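Long-range contacts in structural protein VP1 (Trichodysplasia spinulosa-associated polyomavirus, PDB 4U60), which forms the pentameric units of the viral coat and binds sialylated glycans such as the GM1 oligosaccharide on its surface loops: residues S55-P60 with N148-S154; S46-T50 with T61-I65. All blocks are in the same frame, centred on the assembly; numbering follows the deposited sequence.

Interaction 1: residues S55-P60 with N148-S154; sequences SDQDKP and NYRTDYS. With SIA (N-acetyl-alpha-neuraminic acid), chain G.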
# COMPACT_ATOMS: atom_id res chain seq x y z
N SER C 55 34.94 10.50 1.71
CA SER C 55 34.20 11.10 0.60
C SER C 55 35.10 11.70 -0.48
O SER C 55 34.68 11.83 -1.63
CB SER C 55 33.20 12.14 1.11
OG SER C 55 33.85 13.23 1.66
N ASP C 56 36.32 12.05 -0.09
CA ASP C 56 37.35 12.51 -1.03
C ASP C 56 38.21 11.39 -1.63
O ASP C 56 39.17 11.66 -2.35
CB ASP C 56 38.25 13.57 -0.38
CG ASP C 56 39.10 13.03 0.76
OD1 ASP C 56 38.71 12.01 1.36
OD2 ASP C 56 40.14 13.67 1.08
N GLN C 57 37.84 10.14 -1.34
CA GLN C 57 38.46 8.97 -1.95
C GLN C 57 37.35 8.03 -2.40
O GLN C 57 37.37 6.82 -2.16
CB GLN C 57 39.40 8.29 -0.95
CG GLN C 57 40.54 9.17 -0.47
CD GLN C 57 41.54 9.52 -1.57
OE1 GLN C 57 41.69 8.79 -2.56
NE2 GLN C 57 42.25 10.63 -1.39
N ASP C 58 36.33 8.60 -3.04
CA ASP C 58 35.16 7.86 -3.48
C ASP C 58 35.30 7.63 -4.97
O ASP C 58 34.97 8.49 -5.78
CB ASP C 58 33.90 8.65 -3.11
CG ASP C 58 32.63 7.89 -3.34
OD1 ASP C 58 32.62 6.80 -3.94
OD2 ASP C 58 31.58 8.43 -2.90
N LYS C 59 35.87 6.48 -5.31
CA LYS C 59 36.23 6.14 -6.68
C LYS C 59 35.67 4.75 -6.99
O LYS C 59 36.33 3.74 -6.72
CB LYS C 59 37.74 6.17 -6.83
CG LYS C 59 38.21 5.99 -8.25
CD LYS C 59 39.71 6.13 -8.33
CE LYS C 59 40.20 5.86 -9.74
NZ LYS C 59 41.65 6.10 -9.90
N PRO C 60 34.46 4.70 -7.52
CA PRO C 60 33.90 3.38 -7.82
C PRO C 60 34.75 2.59 -8.78
O PRO C 60 35.37 3.16 -9.69
CB PRO C 60 32.52 3.69 -8.42
CG PRO C 60 32.54 5.15 -8.74
CD PRO C 60 33.50 5.79 -7.81
N ASN C 148 27.35 12.88 -3.83
CA ASN C 148 28.73 13.26 -3.45
C ASN C 148 29.42 13.94 -4.61
O ASN C 148 29.79 13.29 -5.58
CB ASN C 148 29.55 12.02 -3.01
CG ASN C 148 31.00 12.36 -2.67
OD1 ASN C 148 31.34 13.53 -2.50
ND2 ASN C 148 31.85 11.35 -2.58
N TYR C 149 29.60 15.25 -4.51
CA TYR C 149 30.18 15.99 -5.63
C TYR C 149 31.57 15.53 -6.00
O TYR C 149 32.00 15.72 -7.14
CB TYR C 149 30.20 17.50 -5.34
CG TYR C 149 31.30 18.02 -4.44
CD1 TYR C 149 31.13 18.09 -3.06
CD2 TYR C 149 32.51 18.49 -4.97
CE1 TYR C 149 32.13 18.57 -2.21
CE2 TYR C 149 33.52 18.98 -4.14
CZ TYR C 149 33.32 19.04 -2.76
OH TYR C 149 34.32 19.52 -1.95
N ARG C 150 32.28 14.94 -5.04
CA ARG C 150 33.65 14.51 -5.25
C ARG C 150 33.83 13.15 -5.93
O ARG C 150 34.97 12.73 -6.17
CB ARG C 150 34.35 14.41 -3.89
CG ARG C 150 34.34 15.66 -3.03
CD ARG C 150 34.88 15.29 -1.63
NE ARG C 150 34.89 16.38 -0.65
CZ ARG C 150 35.91 17.24 -0.48
NH1 ARG C 150 37.02 17.16 -1.21
NH2 ARG C 150 35.83 18.20 0.44
N THR C 151 32.75 12.45 -6.22
CA THR C 151 32.88 11.12 -6.82
C THR C 151 33.79 11.16 -8.05
O THR C 151 33.60 11.99 -8.94
CB THR C 151 31.53 10.53 -7.23
OG1 THR C 151 30.58 10.70 -6.17
CG2 THR C 151 31.67 9.05 -7.54
N ASP C 152 34.75 10.24 -8.08
CA ASP C 152 35.79 10.16 -9.10
C ASP C 152 35.46 8.96 -9.98
O ASP C 152 35.53 7.82 -9.53
CB ASP C 152 37.13 9.97 -8.39
CG ASP C 152 38.31 9.74 -9.33
OD1 ASP C 152 38.16 9.68 -10.56
OD2 ASP C 152 39.41 9.55 -8.77
N TYR C 153 35.07 9.23 -11.22
CA TYR C 153 34.65 8.21 -12.18
C TYR C 153 35.79 7.74 -13.09
O TYR C 153 35.55 6.99 -14.07
CB TYR C 153 33.49 8.75 -13.04
CG TYR C 153 32.26 9.03 -12.21
CD1 TYR C 153 31.45 7.99 -11.75
CD2 TYR C 153 31.90 10.32 -11.87
CE1 TYR C 153 30.33 8.24 -10.98
CE2 TYR C 153 30.77 10.59 -11.11
CZ TYR C 153 29.98 9.54 -10.65
OH TYR C 153 28.86 9.79 -9.87
N SER C 154 37.03 8.11 -12.77
CA SER C 154 38.15 7.84 -13.68
C SER C 154 38.61 6.37 -13.78
O SER C 154 39.48 6.07 -14.62
CB SER C 154 39.33 8.74 -13.36
OG SER C 154 39.92 8.41 -12.12
C1 SIA G . 39.39 -1.45 -4.73
C2 SIA G . 39.91 -0.20 -4.03
C3 SIA G . 39.79 1.02 -4.95
C4 SIA G . 38.37 1.59 -5.08
C5 SIA G . 37.67 1.70 -3.73
C6 SIA G . 37.81 0.38 -2.96
C7 SIA G . 37.18 0.37 -1.57
C8 SIA G . 37.48 -0.92 -0.80
C9 SIA G . 36.48 -1.23 0.33
C10 SIA G . 35.74 3.23 -3.71
C11 SIA G . 34.24 3.39 -3.87
N5 SIA G . 36.24 2.00 -3.86
O1A SIA G . 39.60 -1.59 -5.97
O1B SIA G . 38.78 -2.34 -4.09
O4 SIA G . 38.52 2.88 -5.71
O6 SIA G . 39.22 0.06 -2.81
O7 SIA G . 37.61 1.50 -0.82
O8 SIA G . 37.47 -2.02 -1.70
O9 SIA G . 35.24 -1.74 -0.21
O10 SIA G . 36.45 4.20 -3.48
O HOH W 1 36.36 11.25 -4.12
O HOH W 2 32.03 15.20 -0.33
O HOH W 3 29.48 8.75 -4.59
O HOH W 4 41.81 9.06 -9.65
O HOH W 5 35.93 5.47 -10.91
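The amide of Asn148 lies flat between Ser55 and Asp58, and both N-H bonds of ND2 are spent across the contact. ND2 gives one to Ser55 O at 3.0 Å, in the carbonyl plane on a lone pair, and the other to Asp58 OD2 at 2.9 Å, on the anti side and somewhat out of the plane of a carboxylate turned 30° from the amide. These two acceptors set the flip of the amide; OD1 accepts from a water and, in an Asx turn, from Arg150 N, which comes from above the carbonyl plane. Over one face of the Arg150 guanidinium sits Tyr149 OH, and a water lies at its edge in plane, while Arg150 CG covers a face of the Tyr149 ring. The guanidinium and the Tyr149 hydroxyl both bond to Asp41 of the second subunit. The aliphatic part of Arg150 runs along the backbone of Ser55 and Asp56, CD standing 3.8 Å from Asp56 CA. One face of the Tyr153 ring carries Thr151 CG2, which also touches Pro60 CD at 3.7 Å.

These are two surface loops of the jelly-roll coat protein, one leading into strand 69-74 and the other following strand 141-144, and residues 57-60 belong to the glycan pocket. The backbones join where Asp152 N donates to Asp58 O (2.9 Å), nearly along the C=O axis. Lys59 turns its N-H and carbonyl to the sialic acid: N reaches O10 at 3.0 Å, and the carbonyl O accepts from O4.

With CG anti to the backbone N (chi1 -173°), the extended Lys59 chain runs parallel to the Asp152 side chain. Lys59 NZ stays 4.3 Å from Asp152 OD2, too far for a salt bridge, and a water bonded to both bridges them. Asp58 OD1 is held by His109 of the second subunit.

Interaction 2: residues S46-T50 with T61-I65; sequences SEKVT and TSGEI. With SIA (N-acetyl-alpha-neuraminic acid), chain G.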
# COMPACT_ATOMS: atom_id res chain seq x y z
N SER C 46 26.00 -5.93 -11.73
CA SER C 46 27.21 -5.13 -11.58
C SER C 46 28.37 -6.01 -11.13
O SER C 46 28.20 -7.18 -10.71
CB SER C 46 27.00 -4.02 -10.57
OG SER C 46 26.95 -4.54 -9.26
N GLU C 47 29.58 -5.46 -11.21
CA GLU C 47 30.70 -5.98 -10.48
C GLU C 47 30.43 -5.78 -8.99
O GLU C 47 29.52 -5.00 -8.61
CB GLU C 47 31.99 -5.26 -10.88
CG GLU C 47 32.35 -5.44 -12.35
CD GLU C 47 32.64 -6.87 -12.74
OE1 GLU C 47 33.22 -7.63 -11.93
OE2 GLU C 47 32.37 -7.23 -13.90
N LYS C 48 31.21 -6.44 -8.15
CA LYS C 48 31.06 -6.29 -6.69
C LYS C 48 31.10 -4.83 -6.26
O LYS C 48 32.00 -4.06 -6.65
CB LYS C 48 32.14 -7.08 -5.95
CG LYS C 48 31.93 -8.57 -6.03
CD LYS C 48 33.09 -9.36 -5.46
CE LYS C 48 33.00 -10.82 -5.86
NZ LYS C 48 34.16 -11.59 -5.41
N VAL C 49 30.15 -4.44 -5.42
CA VAL C 49 30.13 -3.12 -4.84
C VAL C 49 31.28 -2.94 -3.86
O VAL C 49 31.60 -3.84 -3.08
CB VAL C 49 28.76 -2.87 -4.15
CG1 VAL C 49 28.77 -1.59 -3.36
CG2 VAL C 49 27.64 -2.86 -5.19
N THR C 50 31.93 -1.77 -3.95
CA THR C 50 32.98 -1.40 -2.99
C THR C 50 32.54 -0.11 -2.33
O THR C 50 31.60 0.56 -2.79
CB THR C 50 34.38 -1.24 -3.65
OG1 THR C 50 34.39 -0.06 -4.47
CG2 THR C 50 34.75 -2.46 -4.47
N THR C 61 34.83 1.28 -8.56
CA THR C 61 35.57 0.43 -9.46
C THR C 61 34.85 0.37 -10.81
O THR C 61 33.63 0.65 -10.92
CB THR C 61 35.72 -0.99 -8.89
OG1 THR C 61 34.42 -1.55 -8.65
CG2 THR C 61 36.51 -0.96 -7.58
N SER C 62 35.60 -0.01 -11.83
CA SER C 62 35.03 -0.17 -13.14
C SER C 62 33.99 -1.28 -13.12
O SER C 62 34.26 -2.40 -12.68
CB SER C 62 36.10 -0.51 -14.18
OG SER C 62 35.52 -0.49 -15.47
N GLY C 63 32.79 -0.94 -13.58
CA GLY C 63 31.71 -1.91 -13.68
C GLY C 63 30.83 -2.09 -12.48
O GLY C 63 29.95 -2.93 -12.50
N GLU C 64 31.04 -1.33 -11.40
CA GLU C 64 30.17 -1.49 -10.24
C GLU C 64 28.98 -0.54 -10.21
O GLU C 64 28.22 -0.56 -9.25
CB GLU C 64 30.94 -1.39 -8.91
CG GLU C 64 31.37 0.00 -8.46
CD GLU C 64 31.87 -0.03 -7.03
OE1 GLU C 64 33.11 -0.14 -6.84
OE2 GLU C 64 31.01 -0.01 -6.12
N ILE C 65 28.81 0.30 -11.24
CA ILE C 65 27.72 1.23 -11.17
C ILE C 65 26.75 1.10 -12.37
O ILE C 65 27.15 1.02 -13.52
CB ILE C 65 28.13 2.68 -10.91
CG1 ILE C 65 28.83 3.18 -12.11
CG2 ILE C 65 28.90 2.89 -9.58
CD1 ILE C 65 27.87 3.92 -12.98
C1 SIA G . 39.39 -1.45 -4.73
C2 SIA G . 39.91 -0.20 -4.03
C3 SIA G . 39.79 1.02 -4.95
C4 SIA G . 38.37 1.59 -5.08
C5 SIA G . 37.67 1.70 -3.73
C6 SIA G . 37.81 0.38 -2.96
C7 SIA G . 37.18 0.37 -1.57
C8 SIA G . 37.48 -0.92 -0.80
C9 SIA G . 36.48 -1.23 0.33
C10 SIA G . 35.74 3.23 -3.71
C11 SIA G . 34.24 3.39 -3.87
N5 SIA G . 36.24 2.00 -3.86
O1A SIA G . 39.60 -1.59 -5.97
O1B SIA G . 38.78 -2.34 -4.09
O4 SIA G . 38.52 2.88 -5.71
O6 SIA G . 39.22 0.06 -2.81
O7 SIA G . 37.61 1.50 -0.82
O8 SIA G . 37.47 -2.02 -1.70
O9 SIA G . 35.24 -1.74 -0.21
O10 SIA G . 36.45 4.20 -3.48
O HOH W 6 34.26 -4.25 -8.11
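A type II beta turn, Thr61 to Glu64, packs against residues 46-50 beside the sialic acid site, to which Thr50 and Thr61 belong. The carboxylate of Glu64 carries most of the polar contact. Glu64 OE2 is met on the syn side by Thr50 N at 2.9 Å, while OE1 receives Thr50 OG1 on its syn lone pair at 2.7 Å. Thr61 supplies two more donors on the anti side of Glu64 OE1, its backbone N at 2.8 Å and its OG1 at 2.6 Å; these two and Thr50 N come in tilted from the carboxylate plane. CG of Glu64 lies between the backbone N and the carbonyl carbon (chi1 75°), and the extended chain then crosses the Thr50 side chain at about a right angle.

Three donors on one oxygen would be expected to stabilise negative charge on Glu64. Because Thr50 OG1 gives its proton to that oxygen, it can accept from N5 of the sialic acid, at 2.8 Å and almost straight; Glu64 thus acts as a second-shell residue. Thr61 CG2 adds a contact with O1A of the sugar.

Glu47 N donates to Gly63 O at 2.9 Å from above the carbonyl plane, and Glu47 CG packs against Gly63 O and Ser62 O. Gly63 takes the third position of the turn with positive phi (90°), as in type II.

Both segments belong to the long loop between strands 12-29 and 69-74; Ser46 and Val49 make backbone bonds with Tyr262 and Met260 at the start of strand 260-279, and His109 of the second subunit packs on Glu64 and Ile65.

Interactions 1 and 2 share the chain that runs from Pro60 into Thr61, and their centres lie 13 Å apart. Their segments alternate along the sequence: 46-50, 55-60, 61-65, then 148-154. They touch through apolar packing, Pro60 CB to Ile65 CG2 at 3.9 Å. Both reach the same sialic acid with different groups, backbone in interaction 1 and a side-chain hydroxyl in interaction 2, and the acetamido group is bonded at its oxygen by the first and at its nitrogen by the second. Val51 O and Arg114 of the second subunit also bond the sugar. His109 of that subunit bonds Asp58 of interaction 1 and packs on Glu64 and Ile65 of interaction 2, placing this pocket at a subunit interface.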